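Local structure of Mll7089 protein (Mesorhizobium loti, 2OZ8) at residues E70-P73 with S74-G77; F102-A105 with V106-L110. The protein is of unknown function but probably binds magnesium and may act as a hydro-lyase, as a putative member of the mandelate racemase family. One frame throughout, in Å; residues are numbered along the deposited sequence.

Interaction 1: E70-P73 with S74-G77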
loop_
_atom_site.group_PDB
_atom_site.type_symbol
_atom_site.label_atom_id
_atom_site.label_comp_id
_atom_site.label_asym_id
_atom_site.label_seq_id
_atom_site.Cartn_x
_atom_site.Cartn_y
_atom_site.Cartn_z
ATOM N N GLU A 70 22.055 -35.527 -15.579
ATOM C CA GLU A 70 21.189 -34.512 -14.979
ATOM C C GLU A 70 19.795 -34.414 -15.566
ATOM O O GLU A 70 18.815 -34.271 -14.817
ATOM C CB GLU A 70 21.890 -33.164 -15.006
ATOM C CG GLU A 70 23.166 -33.229 -14.180
ATOM C CD GLU A 70 23.974 -31.974 -14.162
ATOM O OE1 GLU A 70 23.482 -30.906 -14.629
ATOM O OE2 GLU A 70 25.128 -32.071 -13.677
ATOM N N VAL A 71 19.701 -34.505 -16.896
ATOM C CA VAL A 71 18.431 -34.363 -17.559
ATOM C C VAL A 71 17.875 -35.627 -18.178
ATOM O O VAL A 71 16.672 -35.870 -18.105
ATOM C CB VAL A 71 18.330 -33.047 -18.465
ATOM C CG1 VAL A 71 19.675 -32.426 -18.762
ATOM C CG2 VAL A 71 17.475 -33.210 -19.667
ATOM N N TRP A 72 18.740 -36.469 -18.722
ATOM C CA TRP A 72 18.270 -37.670 -19.440
ATOM C C TRP A 72 17.285 -38.605 -18.691
ATOM O O TRP A 72 16.333 -39.077 -19.302
ATOM C CB TRP A 72 19.441 -38.440 -20.055
ATOM C CG TRP A 72 19.003 -39.530 -20.977
ATOM C CD1 TRP A 72 19.362 -40.834 -20.903
ATOM C CD2 TRP A 72 18.127 -39.420 -22.115
ATOM N NE1 TRP A 72 18.768 -41.549 -21.900
ATOM C CE2 TRP A 72 17.999 -40.709 -22.662
ATOM C CE3 TRP A 72 17.461 -38.361 -22.733
ATOM C CZ2 TRP A 72 17.220 -40.976 -23.783
ATOM C CZ3 TRP A 72 16.673 -38.639 -23.877
ATOM C CH2 TRP A 72 16.573 -39.929 -24.379
ATOM N N PRO A 73 17.487 -38.860 -17.366
ATOM C CA PRO A 73 16.493 -39.690 -16.639
ATOM C C PRO A 73 15.057 -39.159 -16.681
ATOM O O PRO A 73 14.104 -39.920 -16.611
ATOM C CB PRO A 73 17.004 -39.637 -15.194
ATOM C CG PRO A 73 18.472 -39.426 -15.336
ATOM C CD PRO A 73 18.598 -38.458 -16.473
ATOM N N SER A 74 14.877 -37.855 -16.778
ATOM C CA SER A 74 13.525 -37.346 -16.790
ATOM C C SER A 74 12.925 -37.391 -18.199
ATOM O O SER A 74 11.723 -37.198 -18.360
ATOM C CB SER A 74 13.475 -35.927 -16.211
ATOM O OG SER A 74 14.121 -35.020 -17.091
ATOM N N LEU A 75 13.748 -37.667 -19.215
ATOM C CA LEU A 75 13.258 -37.701 -20.590
ATOM C C LEU A 75 13.073 -39.113 -21.130
ATOM O O LEU A 75 12.124 -39.367 -21.890
ATOM C CB LEU A 75 14.162 -36.909 -21.527
ATOM C CG LEU A 75 14.673 -35.527 -21.126
ATOM C CD1 LEU A 75 15.505 -34.916 -22.295
ATOM C CD2 LEU A 75 13.550 -34.575 -20.677
ATOM N N LYS A 76 13.952 -40.036 -20.738
ATOM C CA LYS A 76 13.939 -41.357 -21.395
ATOM C C LYS A 76 12.588 -42.092 -21.240
ATOM O O LYS A 76 11.997 -42.109 -20.154
ATOM C CB LYS A 76 15.115 -42.240 -20.950
ATOM C CG LYS A 76 15.134 -43.626 -21.625
ATOM C CD LYS A 76 16.512 -44.360 -21.524
ATOM C CE LYS A 76 16.875 -44.852 -20.059
ATOM N NZ LYS A 76 16.844 -46.364 -19.866
ATOM N N GLY A 77 12.105 -42.680 -22.331
ATOM C CA GLY A 77 10.915 -43.531 -22.273
ATOM C C GLY A 77 9.597 -42.782 -22.193
ATOM O O GLY A 77 8.533 -43.401 -22.073
#

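Interaction 2: F102-A105 with V106-L110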
loop_
_atom_site.group_PDB
_atom_site.type_symbol
_atom_site.label_atom_id
_atom_site.label_comp_id
_atom_site.label_asym_id
_atom_site.label_seq_id
_atom_site.Cartn_x
_atom_site.Cartn_y
_atom_site.Cartn_z
ATOM N N PHE A 102 20.950 -26.204 -20.233
ATOM C CA PHE A 102 20.103 -27.136 -20.993
ATOM C C PHE A 102 18.588 -26.766 -21.089
ATOM O O PHE A 102 17.824 -27.298 -21.926
ATOM C CB PHE A 102 20.180 -28.531 -20.339
ATOM C CG PHE A 102 21.552 -29.162 -20.368
ATOM C CD1 PHE A 102 22.271 -29.271 -21.553
ATOM C CD2 PHE A 102 22.102 -29.705 -19.212
ATOM C CE1 PHE A 102 23.496 -29.901 -21.583
ATOM C CE2 PHE A 102 23.326 -30.343 -19.236
ATOM C CZ PHE A 102 24.032 -30.428 -20.413
ATOM N N HIS A 103 18.151 -25.878 -20.212
ATOM C CA HIS A 103 16.737 -25.585 -20.080
ATOM C C HIS A 103 16.081 -25.201 -21.441
ATOM O O HIS A 103 15.147 -25.880 -21.869
ATOM C CB HIS A 103 16.537 -24.549 -18.953
ATOM C CG HIS A 103 15.126 -24.175 -18.712
ATOM N ND1 HIS A 103 14.242 -25.007 -18.059
ATOM C CD2 HIS A 103 14.433 -23.054 -19.025
ATOM C CE1 HIS A 103 13.061 -24.415 -17.974
ATOM N NE2 HIS A 103 13.146 -23.230 -18.561
ATOM N N GLU A 104 16.611 -24.181 -22.126
ATOM C CA GLU A 104 16.063 -23.746 -23.409
ATOM C C GLU A 104 16.089 -24.842 -24.504
ATOM O O GLU A 104 15.062 -25.126 -25.109
ATOM C CB GLU A 104 16.765 -22.461 -23.888
ATOM C CG GLU A 104 16.387 -21.981 -25.298
ATOM C CD GLU A 104 16.803 -20.513 -25.572
ATOM O OE1 GLU A 104 17.430 -19.853 -24.684
ATOM O OE2 GLU A 104 16.491 -20.011 -26.699
ATOM N N ALA A 105 17.260 -25.445 -24.722
ATOM C CA ALA A 105 17.510 -26.492 -25.741
ATOM C C ALA A 105 16.550 -27.667 -25.605
ATOM O O ALA A 105 15.972 -28.162 -26.597
ATOM C CB ALA A 105 18.984 -26.995 -25.637
ATOM N N VAL A 106 16.378 -28.111 -24.373
ATOM C CA VAL A 106 15.438 -29.185 -24.095
ATOM C C VAL A 106 14.048 -28.803 -24.536
ATOM O O VAL A 106 13.395 -29.611 -25.181
ATOM C CB VAL A 106 15.454 -29.654 -22.601
ATOM C CG1 VAL A 106 14.453 -30.778 -22.369
ATOM C CG2 VAL A 106 16.823 -30.152 -22.225
ATOM N N GLN A 107 13.592 -27.592 -24.225
ATOM C CA GLN A 107 12.202 -27.194 -24.567
ATOM C C GLN A 107 12.019 -27.066 -26.088
ATOM O O GLN A 107 11.004 -27.466 -26.634
ATOM C CB GLN A 107 11.761 -25.894 -23.844
ATOM C CG GLN A 107 11.596 -26.004 -22.280
ATOM C CD GLN A 107 10.994 -24.716 -21.581
ATOM O OE1 GLN A 107 10.673 -23.706 -22.217
ATOM N NE2 GLN A 107 10.828 -24.789 -20.279
ATOM N N VAL A 108 13.008 -26.509 -26.753
ATOM C CA VAL A 108 13.006 -26.409 -28.198
ATOM C C VAL A 108 13.032 -27.788 -28.884
ATOM O O VAL A 108 12.241 -28.041 -29.783
ATOM C CB VAL A 108 14.192 -25.527 -28.698
ATOM C CG1 VAL A 108 14.204 -25.435 -30.216
ATOM C CG2 VAL A 108 14.093 -24.174 -28.085
ATOM N N ALA A 109 13.914 -28.673 -28.434
ATOM C CA ALA A 109 13.978 -30.034 -28.980
ATOM C C ALA A 109 12.714 -30.849 -28.684
ATOM O O ALA A 109 12.168 -31.478 -29.591
ATOM C CB ALA A 109 15.181 -30.747 -28.471
ATOM N N LEU A 110 12.226 -30.808 -27.444
ATOM C CA LEU A 110 10.940 -31.477 -27.093
ATOM C C LEU A 110 9.744 -31.035 -27.939
ATOM O O LEU A 110 9.022 -31.891 -28.469
ATOM C CB LEU A 110 10.604 -31.335 -25.600
ATOM C CG LEU A 110 11.459 -32.121 -24.621
ATOM C CD1 LEU A 110 10.990 -31.861 -23.224
ATOM C CD2 LEU A 110 11.424 -33.655 -25.008
#

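Interaction 1: E70-P73 with S74-G77
Lys76 CB sits over one face of the Trp72 indole, the two side chains running at about a right angle. It lies 4.1 Å from the centroid of the five-membered ring of Trp72, a CH-pi contact offset toward the rim, and Lys76 CD reaches Trp72 NE1 at 3.6 Å before the chain bends at its last two torsions. The indole can lie here because Trp72 CG is anti to the backbone N (chi1 -170°), which swings the ring back over the residues that follow. Leu75 approaches the benzo part obliquely, its CB 3.8 Å from Trp72 CE3, and sends CD1 to Val71 CG2 at 3.7 Å. Phe8, edge-to-face, Phe67 and Leu5 also meet the indole. With an alanine here, the Lys76 methylenes would probably lose the ring they lie against and a gap would open beside Leu75. On the polar side, Ser74 grips Val71 O twice, by OG at 2.9 Å in the carbonyl plane and by N at 3.0 Å from above it. Trp72 O takes both Leu75 N (i+3) and Lys76 N (i+4). This is the short helix 72-75, following helix 60-70 ahead of the barrel and packed on strand 5-17.

Interaction 2: F102-A105 with V106-L110
The His103 imidazole and the Gln107 carboxamide meet obliquely, their planes 60° apart, one helical turn from each other. Gln107 NE2 comes within 3.2 Å of His103 CE1, and the pair shares no hydrogen bond. What holds both flat groups is Asp278: His103 NE2 bonds to its OD2 and Gln107 NE2 to its OD1, so one carboxylate fixes the turn of ring and amide together. With CG opposite the backbone N (chi1 -180°), the imidazole turns toward the carboxamide end of Gln107. A sulfate ion, probably from the crystallisation liquor, lies about 3 Å from the histidine side chain.

The backbone is regular alpha-helix. Val106 N reaches Phe102 O at 3.0 Å and Ala109 N reaches Ala105 O at 2.8 Å, whereas the bond from Gln107 N to His103 O is weak. Val106 turns CG2 back toward the preceding turn, 4.2 Å from Phe102 CB, and Val108 CG2 lies 3.3 Å from Glu104 O.

The first turns of helix 103-118 thus bridge two parts of the fold. Ala105, Val106, Ala109 and Leu110 rest on strand 27-40, and Phe102 and Ala105 on strand 45-52, while Gln107 and Val108 meet Thr277 and Val276 at the start of helix 276-289. Phe102 also sets its ring edge-to-face with Phe67 of helix 60-70.

In the fold
From the N terminus the chain first builds the antiparallel sheet of strands 5-17 to 45-52, then helix 60-70, and interaction 1 forms the single turn that follows it. Helix 80-83 and then a loop, part of it (92-97) not modelled, lead on to interaction 2, which opens helix 103-118. The two contacts are in series: each is local to its own helix and closes no long loop, and they neither nest nor cross. Their centres are 12 Å apart, yet they touch, Val71 CG1 packing on Phe102 CD2 at 3.7 Å and Val71 CG2 on Val106 CG2. Residues 70-77 tie to strand 5-17, whereas residues 102-110 join the sheet to helix 276-289 of the barrel domain.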